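PDB 7CFA: R.Pab1 family restriction endonuclease from Campylobacter coli, which is a restriction DNA glycosylase that probably excises bases within its recognition sequence in DNA, with strand cleavage following at the abasic site. Local coordinates for residues 115-120 and 137-142; 6-11 and 84-89; 102-107 and 218-223; 21-26 and 47-52. The protein carries 2 engineered substitutions. All blocks are in the same frame, centred on the assembly; numbering follows the deposited sequence.

Contact 1: 115-120 and 137-142; sequences MKINRT and VSYPLL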
# COMPACT_ATOMS: atom_id res chain seq x y z
N MET A 115 -11.82 -12.67 -6.44
CA MET A 115 -11.59 -11.76 -5.32
C MET A 115 -12.00 -10.35 -5.71
O MET A 115 -11.63 -9.85 -6.78
CB MET A 115 -10.12 -11.80 -4.90
CG MET A 115 -9.69 -13.15 -4.32
SD MET A 115 -10.66 -13.65 -2.87
CE MET A 115 -11.69 -14.94 -3.56
N LYS A 116 -12.78 -9.71 -4.85
CA LYS A 116 -13.37 -8.41 -5.14
C LYS A 116 -12.95 -7.40 -4.08
O LYS A 116 -12.97 -7.69 -2.88
CB LYS A 116 -14.90 -8.49 -5.20
CG LYS A 116 -15.44 -9.49 -6.22
CD LYS A 116 -15.09 -9.08 -7.64
CE LYS A 116 -15.56 -10.13 -8.64
NZ LYS A 116 -15.02 -9.89 -10.01
N ILE A 117 -12.57 -6.21 -4.54
CA ILE A 117 -12.38 -5.06 -3.67
C ILE A 117 -13.71 -4.33 -3.57
O ILE A 117 -14.33 -4.00 -4.59
CB ILE A 117 -11.27 -4.14 -4.21
CG1 ILE A 117 -9.93 -4.88 -4.18
CG2 ILE A 117 -11.20 -2.86 -3.40
CD1 ILE A 117 -8.77 -4.06 -4.71
N ASN A 118 -14.16 -4.10 -2.34
CA ASN A 118 -15.49 -3.56 -2.07
C ASN A 118 -15.40 -2.10 -1.63
O ASN A 118 -14.49 -1.72 -0.88
CB ASN A 118 -16.21 -4.37 -0.99
CG ASN A 118 -16.57 -5.76 -1.45
OD1 ASN A 118 -16.96 -5.97 -2.59
ND2 ASN A 118 -16.45 -6.72 -0.54
N ARG A 119 -16.35 -1.30 -2.09
CA ARG A 119 -16.58 0.04 -1.57
C ARG A 119 -17.95 0.05 -0.91
O ARG A 119 -18.94 -0.33 -1.54
CB ARG A 119 -16.49 1.10 -2.67
CG ARG A 119 -15.11 1.20 -3.31
CD ARG A 119 -15.10 2.24 -4.42
NE ARG A 119 -13.80 2.33 -5.07
CZ ARG A 119 -12.85 3.20 -4.75
NH1 ARG A 119 -13.06 4.08 -3.77
NH2 ARG A 119 -11.70 3.21 -5.40
N THR A 120 -18.01 0.49 0.34
CA THR A 120 -19.27 0.44 1.06
C THR A 120 -20.08 1.71 0.80
O THR A 120 -19.59 2.71 0.26
CB THR A 120 -19.04 0.28 2.56
OG1 THR A 120 -18.47 1.48 3.10
CG2 THR A 120 -18.11 -0.89 2.84
N VAL A 137 -13.19 1.15 1.99
CA VAL A 137 -12.66 0.35 0.89
C VAL A 137 -12.10 -0.92 1.51
O VAL A 137 -11.16 -0.86 2.32
CB VAL A 137 -11.60 1.11 0.09
CG1 VAL A 137 -11.17 0.28 -1.12
CG2 VAL A 137 -12.13 2.46 -0.35
N SER A 138 -12.68 -2.06 1.17
CA SER A 138 -12.33 -3.33 1.79
C SER A 138 -11.51 -4.17 0.82
O SER A 138 -11.94 -4.44 -0.30
CB SER A 138 -13.58 -4.09 2.23
OG SER A 138 -14.30 -3.35 3.20
N TYR A 139 -10.33 -4.59 1.27
CA TYR A 139 -9.42 -5.40 0.48
C TYR A 139 -9.38 -6.81 1.03
O TYR A 139 -9.11 -7.00 2.22
CB TYR A 139 -8.01 -4.80 0.48
CG TYR A 139 -7.94 -3.41 -0.11
CD1 TYR A 139 -8.21 -2.29 0.66
CD2 TYR A 139 -7.59 -3.22 -1.44
CE1 TYR A 139 -8.14 -1.02 0.13
CE2 TYR A 139 -7.52 -1.96 -1.98
CZ TYR A 139 -7.80 -0.86 -1.20
OH TYR A 139 -7.73 0.40 -1.74
N PRO A 140 -9.64 -7.82 0.21
CA PRO A 140 -9.56 -9.20 0.69
C PRO A 140 -8.12 -9.69 0.73
O PRO A 140 -7.25 -9.21 -0.01
CB PRO A 140 -10.38 -9.97 -0.35
CG PRO A 140 -10.16 -9.21 -1.61
CD PRO A 140 -10.06 -7.75 -1.20
N LEU A 141 -7.89 -10.65 1.61
CA LEU A 141 -6.63 -11.37 1.62
C LEU A 141 -6.92 -12.84 1.82
O LEU A 141 -7.81 -13.21 2.60
CB LEU A 141 -5.67 -10.84 2.70
CG LEU A 141 -6.07 -10.91 4.18
CD1 LEU A 141 -5.53 -12.17 4.83
CD2 LEU A 141 -5.58 -9.67 4.91
N LEU A 142 -6.20 -13.68 1.09
CA LEU A 142 -6.33 -15.12 1.18
C LEU A 142 -5.10 -15.69 1.87
O LEU A 142 -3.97 -15.31 1.54
CB LEU A 142 -6.50 -15.75 -0.21
CG LEU A 142 -7.77 -15.38 -0.97
CD1 LEU A 142 -7.79 -16.05 -2.34
CD2 LEU A 142 -9.01 -15.75 -0.17
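I117 lays its side chain across the Y139 ring: CD1 comes 3.6 Å from Y139 CD2, and CG2 stands over one face of the ring. A chi1 of -64° sets CG1 anti to the carbonyl carbon, so that CG1 runs toward P140 while CG2, anti to the backbone N, faces V137 and approaches its CG1 at 3.9 Å. Although CB of Y139 points away from 115-120, the ring turns back under I117, its hydroxyl bonded to E159 and its pi system next to K158. Farther back, M115 and L142 meet tip to tip, with M115 SD 3.8 Å from both CD1 and CD2 of L142. Between these two apolar patches P140 turns its ring toward K116, and K116 O lies 3.4 Å from P140 CD. P140 has no N-H to offer, and this carbonyl is taken instead by the hydroxyl of Y136 of the second subunit. True strand pairing begins at N118, which forms a hydrogen-bonded antiparallel pair with S138: N118 N to S138 O is 3.0 Å and S138 N to N118 O is 2.8 Å. R119 and V137 follow as a non-hydrogen-bonded pair, their side chains alongside each other. The contact thus closes the open end of the hairpin formed by strands 118-127 and 130-145. Strand 152-159 receives M115 and P140 through I157, while 137-142 also pairs antiparallel with a strand of the second subunit, S138 bonding to S138 of that chain, so that the sheet runs on across the dimer interface.

Contact 2: 6-11 and 84-89; sequences FKIDYE and FQFFKH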
# COMPACT_ATOMS: atom_id res chain seq x y z
N PHE A 6 19.66 -34.44 -1.23
CA PHE A 6 19.84 -33.11 -1.80
C PHE A 6 19.03 -32.08 -1.04
O PHE A 6 17.86 -32.31 -0.71
CB PHE A 6 19.45 -33.10 -3.28
CG PHE A 6 19.52 -31.75 -3.92
CD1 PHE A 6 20.75 -31.19 -4.25
CD2 PHE A 6 18.37 -31.03 -4.18
CE1 PHE A 6 20.82 -29.94 -4.83
CE2 PHE A 6 18.44 -29.78 -4.77
CZ PHE A 6 19.67 -29.23 -5.09
N LYS A 7 19.65 -30.95 -0.75
CA LYS A 7 18.99 -29.87 -0.04
C LYS A 7 19.47 -28.54 -0.58
O LYS A 7 20.48 -28.46 -1.29
CB LYS A 7 19.23 -29.95 1.48
CG LYS A 7 20.68 -29.79 1.90
CD LYS A 7 20.80 -29.73 3.42
CE LYS A 7 22.26 -29.60 3.85
NZ LYS A 7 22.91 -28.39 3.27
N ILE A 8 18.73 -27.48 -0.24
CA ILE A 8 19.08 -26.11 -0.60
C ILE A 8 18.98 -25.28 0.66
O ILE A 8 17.89 -25.14 1.23
CB ILE A 8 18.18 -25.55 -1.71
CG1 ILE A 8 18.39 -26.31 -3.02
CG2 ILE A 8 18.45 -24.06 -1.90
CD1 ILE A 8 17.57 -25.77 -4.18
N ASP A 9 20.10 -24.72 1.11
CA ASP A 9 20.11 -23.76 2.22
C ASP A 9 19.93 -22.38 1.61
O ASP A 9 20.90 -21.68 1.30
CB ASP A 9 21.40 -23.87 3.02
CG ASP A 9 21.54 -25.20 3.74
OD1 ASP A 9 20.53 -25.70 4.27
OD2 ASP A 9 22.67 -25.73 3.78
N TYR A 10 18.68 -21.98 1.43
CA TYR A 10 18.37 -20.75 0.71
C TYR A 10 18.72 -19.53 1.56
O TYR A 10 18.14 -19.33 2.64
CB TYR A 10 16.89 -20.72 0.32
CG TYR A 10 16.61 -19.86 -0.89
CD1 TYR A 10 16.53 -18.48 -0.79
CD2 TYR A 10 16.44 -20.44 -2.14
CE1 TYR A 10 16.28 -17.69 -1.89
CE2 TYR A 10 16.19 -19.66 -3.26
CZ TYR A 10 16.11 -18.29 -3.13
OH TYR A 10 15.86 -17.52 -4.23
N GLU A 11 19.66 -18.72 1.07
CA GLU A 11 20.12 -17.55 1.80
C GLU A 11 19.09 -16.43 1.71
O GLU A 11 18.65 -16.06 0.61
CB GLU A 11 21.46 -17.08 1.26
CG GLU A 11 21.95 -15.77 1.84
CD GLU A 11 23.36 -15.42 1.38
OE1 GLU A 11 24.28 -16.22 1.64
OE2 GLU A 11 23.53 -14.36 0.74
N PHE A 84 13.01 -26.70 -10.02
CA PHE A 84 13.84 -27.27 -11.08
C PHE A 84 14.97 -28.12 -10.50
O PHE A 84 15.25 -29.22 -10.99
CB PHE A 84 14.40 -26.15 -11.96
CG PHE A 84 15.39 -26.63 -12.98
CD1 PHE A 84 14.96 -27.15 -14.19
CD2 PHE A 84 16.76 -26.55 -12.74
CE1 PHE A 84 15.87 -27.58 -15.14
CE2 PHE A 84 17.67 -26.98 -13.68
CZ PHE A 84 17.23 -27.50 -14.88
N GLN A 85 15.64 -27.61 -9.46
CA GLN A 85 16.78 -28.33 -8.91
C GLN A 85 16.35 -29.62 -8.22
O GLN A 85 17.03 -30.65 -8.32
CB GLN A 85 17.55 -27.44 -7.93
CG GLN A 85 18.21 -26.24 -8.57
CD GLN A 85 19.09 -25.46 -7.61
OE1 GLN A 85 19.87 -26.04 -6.85
NE2 GLN A 85 18.96 -24.14 -7.62
N PHE A 86 15.21 -29.60 -7.52
CA PHE A 86 14.73 -30.81 -6.87
C PHE A 86 14.18 -31.81 -7.87
O PHE A 86 14.20 -33.02 -7.62
CB PHE A 86 13.69 -30.47 -5.81
CG PHE A 86 14.29 -30.07 -4.50
CD1 PHE A 86 14.48 -31.01 -3.50
CD2 PHE A 86 14.68 -28.76 -4.27
CE1 PHE A 86 15.04 -30.64 -2.29
CE2 PHE A 86 15.25 -28.39 -3.07
CZ PHE A 86 15.42 -29.33 -2.07
N PHE A 87 13.68 -31.34 -9.02
CA PHE A 87 13.35 -32.25 -10.10
C PHE A 87 14.60 -32.76 -10.80
O PHE A 87 14.63 -33.90 -11.26
CB PHE A 87 12.42 -31.56 -11.11
CG PHE A 87 11.96 -32.47 -12.21
CD1 PHE A 87 10.89 -33.33 -12.02
CD2 PHE A 87 12.60 -32.47 -13.44
CE1 PHE A 87 10.47 -34.17 -13.03
CE2 PHE A 87 12.18 -33.31 -14.46
CZ PHE A 87 11.11 -34.16 -14.25
N LYS A 88 15.64 -31.92 -10.88
CA LYS A 88 16.89 -32.34 -11.49
C LYS A 88 17.56 -33.44 -10.68
O LYS A 88 18.16 -34.36 -11.25
CB LYS A 88 17.83 -31.14 -11.64
CG LYS A 88 19.23 -31.48 -12.11
CD LYS A 88 20.12 -30.25 -12.13
CE LYS A 88 21.54 -30.61 -12.54
NZ LYS A 88 22.44 -29.42 -12.53
N HIS A 89 17.46 -33.37 -9.36
CA HIS A 89 18.05 -34.35 -8.46
C HIS A 89 17.08 -35.48 -8.11
O HIS A 89 17.29 -36.17 -7.11
CB HIS A 89 18.56 -33.67 -7.20
CG HIS A 89 19.76 -32.80 -7.43
ND1 HIS A 89 19.67 -31.52 -7.95
CD2 HIS A 89 21.08 -33.03 -7.23
CE1 HIS A 89 20.88 -31.00 -8.05
NE2 HIS A 89 21.75 -31.89 -7.62
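F6 is packed between two rings of 84-89, stacked face to face on H89 on one side and pressing its edge into the face of F86 on another. The stack with H89 is close and nearly parallel, with ring centroids 3.7 Å apart and planes at 8°; the T-shaped pair with F86 has centroids 5.0 Å apart and planes at 69°. CG of F6 stands anti to the backbone N (chi1 176°), which swings the ring out toward the helix end. I8 completes the tight part, its CD1 3.7 Å from F86 CE2 and 3.5 Å from Q85 OE1, the same oxygen that sits in plane at the edge of the F6 ring. The amide nitrogen of Q85 is bound by D81. By contrast, the side turned away from the helix is polar and loose: K7 points away and its NZ bridges to D9 OD2 at 2.7 Å, while D9 OD1 turns to K180. H89 ND1 donates to Q85 O at 2.8 Å, and H89 N reaches that carbonyl from its opposite face, so its own helix end holds the imidazole plane. With no hydrogen bond between them, the segments join by aromatic stacking and apolar packing.

Contact 3: 102-107 and 218-223; sequences NFLENN and FGILSN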
# COMPACT_ATOMS: atom_id res chain seq x y z
N ASN A 102 -2.30 -30.86 -15.19
CA ASN A 102 -3.69 -31.17 -15.51
C ASN A 102 -4.65 -30.34 -14.68
O ASN A 102 -5.74 -29.99 -15.16
CB ASN A 102 -3.95 -32.67 -15.31
CG ASN A 102 -3.20 -33.53 -16.30
OD1 ASN A 102 -2.88 -33.10 -17.41
ND2 ASN A 102 -2.90 -34.77 -15.90
N PHE A 103 -4.28 -30.02 -13.43
CA PHE A 103 -5.14 -29.19 -12.59
C PHE A 103 -5.26 -27.78 -13.16
O PHE A 103 -6.36 -27.21 -13.18
CB PHE A 103 -4.59 -29.16 -11.17
CG PHE A 103 -5.25 -28.13 -10.29
CD1 PHE A 103 -6.47 -28.39 -9.69
CD2 PHE A 103 -4.64 -26.90 -10.05
CE1 PHE A 103 -7.08 -27.44 -8.89
CE2 PHE A 103 -5.24 -25.96 -9.25
CZ PHE A 103 -6.46 -26.23 -8.66
N LEU A 104 -4.15 -27.20 -13.61
CA LEU A 104 -4.19 -25.84 -14.13
C LEU A 104 -4.85 -25.79 -15.50
O LEU A 104 -5.43 -24.75 -15.87
CB LEU A 104 -2.78 -25.27 -14.20
CG LEU A 104 -2.08 -25.12 -12.84
CD1 LEU A 104 -0.67 -24.60 -13.01
CD2 LEU A 104 -2.89 -24.22 -11.92
N GLU A 105 -4.79 -26.88 -16.26
CA GLU A 105 -5.44 -26.91 -17.57
C GLU A 105 -6.95 -26.98 -17.44
O GLU A 105 -7.68 -26.36 -18.24
CB GLU A 105 -4.92 -28.09 -18.39
CG GLU A 105 -3.50 -27.94 -18.90
CD GLU A 105 -3.02 -29.15 -19.68
OE1 GLU A 105 -3.71 -30.19 -19.65
OE2 GLU A 105 -1.95 -29.07 -20.32
N ASN A 106 -7.45 -27.71 -16.45
CA ASN A 106 -8.89 -27.87 -16.26
C ASN A 106 -9.51 -26.80 -15.38
O ASN A 106 -10.74 -26.66 -15.37
CB ASN A 106 -9.20 -29.25 -15.66
CG ASN A 106 -8.95 -30.38 -16.64
OD1 ASN A 106 -9.21 -30.26 -17.83
ND2 ASN A 106 -8.44 -31.50 -16.13
N ASN A 107 -8.70 -26.03 -14.65
CA ASN A 107 -9.25 -25.06 -13.72
C ASN A 107 -9.87 -23.88 -14.46
O ASN A 107 -9.35 -23.41 -15.47
CB ASN A 107 -8.17 -24.55 -12.76
CG ASN A 107 -8.69 -23.47 -11.82
OD1 ASN A 107 -9.83 -23.53 -11.36
ND2 ASN A 107 -7.86 -22.47 -11.55
N PHE A 218 0.13 -20.13 -7.47
CA PHE A 218 0.43 -19.13 -8.49
C PHE A 218 -0.36 -19.40 -9.76
O PHE A 218 -0.85 -18.46 -10.40
CB PHE A 218 1.93 -19.10 -8.79
CG PHE A 218 2.72 -18.17 -7.91
CD1 PHE A 218 2.63 -16.80 -8.07
CD2 PHE A 218 3.58 -18.68 -6.95
CE1 PHE A 218 3.37 -15.95 -7.27
CE2 PHE A 218 4.32 -17.83 -6.14
CZ PHE A 218 4.21 -16.46 -6.30
N GLY A 219 -0.50 -20.67 -10.13
CA GLY A 219 -1.16 -21.04 -11.37
C GLY A 219 -2.63 -20.67 -11.45
O GLY A 219 -3.18 -20.62 -12.55
N ILE A 220 -3.27 -20.43 -10.31
CA ILE A 220 -4.68 -20.04 -10.29
C ILE A 220 -4.86 -18.56 -9.98
O ILE A 220 -5.99 -18.10 -9.77
CB ILE A 220 -5.48 -20.89 -9.29
CG1 ILE A 220 -5.13 -20.49 -7.85
CG2 ILE A 220 -5.20 -22.37 -9.52
CD1 ILE A 220 -6.01 -21.15 -6.81
N LEU A 221 -3.77 -17.79 -9.95
CA LEU A 221 -3.87 -16.37 -9.62
C LEU A 221 -4.55 -15.61 -10.75
O LEU A 221 -5.47 -14.81 -10.51
CB LEU A 221 -2.49 -15.80 -9.32
CG LEU A 221 -2.43 -14.49 -8.54
CD1 LEU A 221 -3.25 -14.59 -7.27
CD2 LEU A 221 -0.99 -14.14 -8.22
N SER A 222 -4.12 -15.84 -11.98
CA SER A 222 -4.69 -15.18 -13.15
C SER A 222 -4.39 -16.04 -14.37
O SER A 222 -3.68 -17.05 -14.29
CB SER A 222 -4.14 -13.77 -13.32
OG SER A 222 -2.77 -13.80 -13.66
N ASN A 223 -4.92 -15.62 -15.52
CA ASN A 223 -4.63 -16.33 -16.76
C ASN A 223 -3.17 -16.18 -17.16
O ASN A 223 -2.55 -17.13 -17.64
CB ASN A 223 -5.55 -15.84 -17.88
CG ASN A 223 -6.83 -16.64 -17.98
OD1 ASN A 223 -6.85 -17.85 -17.74
ND2 ASN A 223 -7.93 -15.97 -18.33
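This is a buried, largely apolar packing of two helix ends, in which F103, L104 and N107 at the close of helix 94-106 meet G219 and I220 where helix 208-219 runs out. One methyl, I220 CG2, is shared by all three: it lies 3.6 Å from F103 CE2, 3.8 Å from L104 CD2 and 3.3 Å from N107 ND2. I220 holds CG1 between its backbone N and carbonyl carbon (chi1 73°), which sets CG2 beside the backbone N and facing 102-107. L104 rests its isopropyl end on bare backbone, with CD2 3.6 Å from G219 C and CD1 4.0 Å from G219 CA. The lack of a side chain on G219 is what allows the two backbones to come so near, CA of L104 and CA of G219 being 6.3 Å apart. N107 crosses I220 at about a right angle; its ND2 donates to E109 O, and against the methyl it only packs. No hydrogen bond joins the two segments directly, but R226 of helix 223-237 supplies NH1 to both L104 O and N107 O. Around this junction, helix 223-237 packs V229 and L230 against L104, helix 111-114 brings I111 against I220, and the second subunit reaches in with A128 beside F103 and N107 and I130 beside I220.

Contact 4: 21-26 and 47-52; sequences IRIKQR and HYVEWQ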
# COMPACT_ATOMS: atom_id res chain seq x y z
N ILE A 21 12.29 -9.29 1.34
CA ILE A 21 12.31 -9.97 2.63
C ILE A 21 12.01 -8.94 3.72
O ILE A 21 12.69 -7.91 3.81
CB ILE A 21 13.65 -10.66 2.90
CG1 ILE A 21 14.02 -11.60 1.75
CG2 ILE A 21 13.59 -11.42 4.21
CD1 ILE A 21 13.13 -12.81 1.65
N ARG A 22 11.01 -9.23 4.54
CA ARG A 22 10.68 -8.39 5.68
C ARG A 22 10.43 -9.27 6.90
O ARG A 22 10.01 -10.42 6.78
CB ARG A 22 9.45 -7.51 5.40
CG ARG A 22 9.64 -6.51 4.26
CD ARG A 22 8.50 -5.50 4.19
NE ARG A 22 7.21 -6.13 3.91
CZ ARG A 22 6.09 -5.46 3.65
NH1 ARG A 22 6.10 -4.14 3.62
NH2 ARG A 22 4.96 -6.12 3.41
N ILE A 23 10.71 -8.71 8.07
CA ILE A 23 10.52 -9.40 9.34
C ILE A 23 9.36 -8.75 10.07
O ILE A 23 9.34 -7.52 10.25
CB ILE A 23 11.80 -9.38 10.20
CG1 ILE A 23 12.98 -9.93 9.42
CG2 ILE A 23 11.59 -10.17 11.49
CD1 ILE A 23 12.82 -11.37 8.99
N LYS A 24 8.39 -9.55 10.49
CA LYS A 24 7.21 -9.07 11.20
C LYS A 24 6.96 -9.95 12.42
O LYS A 24 7.58 -11.00 12.59
CB LYS A 24 5.98 -9.07 10.28
CG LYS A 24 5.59 -10.44 9.75
CD LYS A 24 4.38 -10.35 8.83
CE LYS A 24 4.02 -11.72 8.28
NZ LYS A 24 2.87 -11.65 7.33
N GLN A 25 6.05 -9.49 13.27
CA GLN A 25 5.68 -10.20 14.49
C GLN A 25 4.19 -10.53 14.43
O GLN A 25 3.36 -9.63 14.31
CB GLN A 25 6.01 -9.37 15.74
CG GLN A 25 5.75 -10.09 17.05
CD GLN A 25 6.32 -9.35 18.25
OE1 GLN A 25 7.20 -8.49 18.10
NE2 GLN A 25 5.83 -9.67 19.44
N ARG A 26 3.86 -11.82 14.53
CA ARG A 26 2.48 -12.27 14.42
C ARG A 26 1.76 -12.03 15.74
O ARG A 26 2.17 -12.54 16.79
CB ARG A 26 2.44 -13.75 14.05
CG ARG A 26 1.07 -14.25 13.60
CD ARG A 26 1.15 -15.68 13.11
NE ARG A 26 -0.10 -16.12 12.48
CZ ARG A 26 -0.28 -17.32 11.94
NH1 ARG A 26 0.70 -18.21 11.94
NH2 ARG A 26 -1.45 -17.62 11.38
N HIS A 47 8.03 -13.91 15.73
CA HIS A 47 8.70 -13.26 14.61
C HIS A 47 8.67 -14.16 13.38
O HIS A 47 9.09 -15.32 13.44
CB HIS A 47 10.14 -12.89 14.98
CG HIS A 47 10.25 -11.67 15.82
ND1 HIS A 47 10.30 -11.71 17.20
CD2 HIS A 47 10.32 -10.36 15.49
CE1 HIS A 47 10.40 -10.49 17.68
NE2 HIS A 47 10.41 -9.64 16.66
N TYR A 48 8.18 -13.62 12.27
CA TYR A 48 8.05 -14.35 11.02
C TYR A 48 8.86 -13.66 9.93
O TYR A 48 9.11 -12.45 9.98
CB TYR A 48 6.59 -14.46 10.58
CG TYR A 48 5.83 -15.62 11.18
CD1 TYR A 48 5.53 -15.65 12.54
CD2 TYR A 48 5.40 -16.67 10.39
CE1 TYR A 48 4.83 -16.71 13.09
CE2 TYR A 48 4.70 -17.74 10.93
CZ TYR A 48 4.42 -17.75 12.28
OH TYR A 48 3.73 -18.81 12.82
N VAL A 49 9.26 -14.45 8.94
CA VAL A 49 9.86 -13.92 7.72
C VAL A 49 8.75 -13.74 6.69
O VAL A 49 7.94 -14.64 6.47
CB VAL A 49 10.95 -14.86 7.19
CG1 VAL A 49 11.50 -14.35 5.86
CG2 VAL A 49 12.07 -15.01 8.20
N GLU A 50 8.70 -12.56 6.07
CA GLU A 50 7.77 -12.29 4.98
C GLU A 50 8.56 -12.20 3.69
O GLU A 50 9.41 -11.32 3.54
CB GLU A 50 6.98 -11.01 5.23
CG GLU A 50 5.74 -10.88 4.36
CD GLU A 50 5.02 -9.57 4.54
OE1 GLU A 50 5.59 -8.52 4.17
OE2 GLU A 50 3.89 -9.58 5.08
N TRP A 51 8.28 -13.11 2.76
CA TRP A 51 9.05 -13.25 1.52
C TRP A 51 8.10 -13.12 0.33
O TRP A 51 7.33 -14.03 0.04
CB TRP A 51 9.78 -14.60 1.51
CG TRP A 51 10.67 -14.85 0.32
CD1 TRP A 51 10.96 -13.98 -0.69
CD2 TRP A 51 11.38 -16.06 0.03
NE1 TRP A 51 11.81 -14.58 -1.60
CE2 TRP A 51 12.08 -15.86 -1.17
CE3 TRP A 51 11.49 -17.29 0.68
CZ2 TRP A 51 12.88 -16.84 -1.74
CZ3 TRP A 51 12.28 -18.27 0.11
CH2 TRP A 51 12.97 -18.04 -1.09
N GLN A 52 8.16 -11.97 -0.35
CA GLN A 52 7.40 -11.77 -1.58
C GLN A 52 8.13 -12.50 -2.70
O GLN A 52 8.91 -11.93 -3.48
CB GLN A 52 7.24 -10.28 -1.89
CG GLN A 52 6.33 -10.01 -3.08
CD GLN A 52 6.16 -8.53 -3.37
OE1 GLN A 52 6.82 -7.69 -2.76
NE2 GLN A 52 5.28 -8.21 -4.31
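Strands 21-27 and 47-51 are antiparallel neighbours in the curved seven-stranded sheet, and I21 through Q25 pair in register with W51 back to H47. Hydrogen-bonded pairs R22-E50 and K24-Y48 alternate with non-hydrogen-bonded ones; in the first, R22 N to E50 O is 2.8 Å. The short strand axes run at 142°, a marked twist. On the face of R22, K24, Y48 and E50, charges dominate. R22 lies alongside E50 and gives OE1 two bonds from one edge of its guanidinium, NE at 2.9 Å and NH2 at 2.6 Å. K24 comes in across E50, its NZ 3.2 Å from OE2; CG sits between the backbone N and carbonyl carbon (chi1 61°), from which an extended chain carries the ammonium over the neighbouring strand. K24 also bridges to E154, whose carboxylate is close to that of E50, so the lysine probably offsets two like charges. At the far end R26 crosses Y48 obliquely, its NH1 donating to Y48 OH at 3.2 Å with the guanidinium plane nearly perpendicular to the ring (88°). The opposite face is mostly apolar: I21 CD1 lies over the five-membered ring of W51 in a CH-pi contact, 3.4 Å from W51 CD1, and I23 CD1 meets V49 CG2 at 3.8 Å. Strand 166-175 flanks 47-51 on its other side and strand 32-35 borders 21-27, while L12 of strand 8-13 packs on I21 and W51.

Contacts 1 and 4 belong to one seven-stranded antiparallel sheet, their centres 23 Å apart: contact 4 lies near one end of the strand order, contact 1 joins the last two strands at the other, consistent with the curved half-pipe of the R.PabI family. Contact 2 touches contact 4 where Y10 meets W51, linking the N-terminal strand to the sheet, and contact 3 joins the helices, about 24 Å from contact 2 between centres. Along the chain, contact 4 is nested inside the loop closed by contact 2, then contact 1 inside that closed by contact 3. Contacts 1 and 3 both reach the second subunit, so dimer formation draws on sheet and helices alike.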